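Local atomic coordinates of xyloglucan-specific endo-beta-1,4-glucanase BoGH9A (Bacteroides ovatus, PDB entry 6DHT), a protein that cleaves the beta-1,4-linked glucan backbone of xyloglucan internally, releasing xyloglucan oligosaccharides for use by a gut bacterium. Residues Lys302-Ala307 / Trp344-Leu349. Residues are numbered along the deposited sequence; the frame is centred on the assembly and turned at random.
Sequences KAYAWA and WAASEL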
loop_
_atom_site.group_PDB
_atom_site.type_symbol
_atom_site.label_atom_id
_atom_site.label_comp_id
_atom_site.label_asym_id
_atom_site.label_seq_id
_atom_site.Cartn_x
_atom_site.Cartn_y
_atom_site.Cartn_z
ATOM N N LYS A 302 24.972 9.919 1.499
ATOM C CA LYS A 302 25.798 9.468 0.382
ATOM C C LYS A 302 24.945 9.183 -0.866
ATOM O O LYS A 302 25.337 9.487 -1.986
ATOM C CB LYS A 302 26.603 8.216 0.758
ATOM C CG LYS A 302 27.795 8.471 1.678
ATOM C CD LYS A 302 28.803 7.326 1.642
ATOM C CE LYS A 302 29.568 7.277 0.307
ATOM N NZ LYS A 302 30.530 6.137 0.234
ATOM N N ALA A 303 23.760 8.601 -0.690
ATOM C CA ALA A 303 22.903 8.345 -1.836
ATOM C C ALA A 303 22.374 9.630 -2.460
ATOM O O ALA A 303 22.292 9.758 -3.674
ATOM C CB ALA A 303 21.726 7.443 -1.431
ATOM N N TYR A 304 21.993 10.591 -1.622
ATOM C CA TYR A 304 21.506 11.848 -2.140
ATOM C C TYR A 304 22.622 12.562 -2.922
ATOM O O TYR A 304 22.382 13.102 -4.004
ATOM C CB TYR A 304 20.988 12.709 -0.978
ATOM C CG TYR A 304 20.307 13.971 -1.420
ATOM C CD1 TYR A 304 21.025 15.146 -1.585
ATOM C CD2 TYR A 304 18.938 14.001 -1.655
ATOM C CE1 TYR A 304 20.414 16.297 -1.997
ATOM C CE2 TYR A 304 18.313 15.155 -2.067
ATOM C CZ TYR A 304 19.059 16.304 -2.231
ATOM O OH TYR A 304 18.449 17.458 -2.643
ATOM N N ALA A 305 23.824 12.536 -2.363
ATOM C CA ALA A 305 24.990 13.098 -3.042
ATOM C C ALA A 305 25.162 12.482 -4.434
ATOM O O ALA A 305 25.356 13.201 -5.420
ATOM C CB ALA A 305 26.223 12.891 -2.205
ATOM N N TRP A 306 25.069 11.157 -4.526
ATOM C CA TRP A 306 25.181 10.499 -5.821
ATOM C C TRP A 306 24.114 11.011 -6.770
ATOM O O TRP A 306 24.392 11.316 -7.919
ATOM C CB TRP A 306 25.092 8.975 -5.677
ATOM C CG TRP A 306 25.352 8.212 -6.959
ATOM C CD1 TRP A 306 26.527 7.612 -7.338
ATOM C CD2 TRP A 306 24.423 7.971 -8.021
ATOM N NE1 TRP A 306 26.373 7.012 -8.557
ATOM C CE2 TRP A 306 25.096 7.219 -9.005
ATOM C CE3 TRP A 306 23.091 8.322 -8.239
ATOM C CZ2 TRP A 306 24.477 6.816 -10.183
ATOM C CZ3 TRP A 306 22.483 7.925 -9.392
ATOM C CH2 TRP A 306 23.172 7.174 -10.360
ATOM N N ALA A 307 22.869 11.112 -6.295
ATOM C CA ALA A 307 21.796 11.587 -7.137
ATOM C C ALA A 307 22.006 13.022 -7.648
ATOM O O ALA A 307 21.614 13.349 -8.773
ATOM C CB ALA A 307 20.469 11.487 -6.379
ATOM N N TRP A 344 10.929 14.591 -1.914
ATOM C CA TRP A 344 10.733 13.708 -0.765
ATOM C C TRP A 344 12.059 13.480 -0.019
ATOM O O TRP A 344 12.139 13.657 1.206
ATOM C CB TRP A 344 10.049 12.386 -1.193
ATOM C CG TRP A 344 9.895 11.423 -0.069
ATOM C CD1 TRP A 344 9.639 11.715 1.233
ATOM C CD2 TRP A 344 10.050 9.997 -0.135
ATOM N NE1 TRP A 344 9.625 10.567 1.997
ATOM C CE2 TRP A 344 9.847 9.495 1.173
ATOM C CE3 TRP A 344 10.304 9.096 -1.173
ATOM C CZ2 TRP A 344 9.937 8.139 1.476
ATOM C CZ3 TRP A 344 10.383 7.735 -0.865
ATOM C CH2 TRP A 344 10.193 7.279 0.451
ATOM N N ALA A 345 13.114 13.139 -0.753
ATOM C CA ALA A 345 14.408 12.940 -0.123
ATOM C C ALA A 345 14.964 14.174 0.596
ATOM O O ALA A 345 15.428 14.070 1.708
ATOM C CB ALA A 345 15.438 12.444 -1.147
ATOM N N ALA A 346 14.909 15.326 -0.066
ATOM C CA ALA A 346 15.438 16.544 0.547
ATOM C C ALA A 346 14.623 16.861 1.791
ATOM O O ALA A 346 15.189 17.270 2.807
ATOM C CB ALA A 346 15.397 17.677 -0.443
ATOM N N SER A 347 13.299 16.675 1.721
ATOM C CA SER A 347 12.439 16.929 2.892
ATOM C C SER A 347 12.821 16.031 4.069
ATOM O O SER A 347 13.033 16.508 5.181
ATOM C CB SER A 347 10.963 16.761 2.546
ATOM O OG SER A 347 10.544 17.745 1.631
ATOM N N GLU A 348 12.967 14.728 3.823
ATOM C CA GLU A 348 13.353 13.828 4.885
ATOM C C GLU A 348 14.721 14.191 5.447
ATOM O O GLU A 348 14.922 14.099 6.635
ATOM C CB GLU A 348 13.336 12.371 4.391
ATOM C CG GLU A 348 11.975 11.836 3.979
ATOM C CD GLU A 348 11.029 11.571 5.165
ATOM O OE1 GLU A 348 11.375 11.834 6.353
ATOM O OE2 GLU A 348 9.902 11.088 4.892
ATOM N N LEU A 349 15.669 14.509 4.564
ATOM C CA LEU A 349 17.002 14.859 5.035
ATOM C C LEU A 349 16.991 16.148 5.848
ATOM O O LEU A 349 17.675 16.245 6.850
ATOM C CB LEU A 349 17.988 14.936 3.868
ATOM C CG LEU A 349 18.479 13.530 3.470
ATOM C CD1 LEU A 349 19.037 13.497 2.062
ATOM C CD2 LEU A 349 19.475 12.960 4.484
#
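Y304 reaches from segment 302-307 to A345, A346 and L349 of segment 344-349, part of helix 339-353, and carries the whole of its own segment's share of the contact. The packing is closest around the base of the side chain, where CD1 of L349 sits 3.7 Å from CB of Y304 and equally near its CG; a leucine suits this place because its CD1 branch meets an apolar surface made of CB, CG and CD2. CB of A345 joins it there, meeting the ring at its edge, in plane, 3.9 Å from CD2 of Y304. A small side chain suits this position, since the axes of the two segments come within 11.2 Å and the ring lies between them. With CG anti to the backbone N (chi1 -173°), the ring reaches across to the second helix, and its OH ends 3.8 Å from CB of A346. Contacts are sparser at this end, and the buried hydroxyl has no hydrogen-bond partner in the model; the solvent side of helix 292-309 is that of K302 and A305. Y358 of helix 356-364 packs edge-to-face with the tyrosine. Replacing Y304 by an alanine is likely to open a gap beside A345 and A346 and cost L349 CD1 its ring contacts, though CB would remain. The segment axes run roughly antiparallel, at 143°, and this apolar packing joins two helices of the catalytic domain, an (alpha/alpha)6-barrel in glycoside hydrolase family 9.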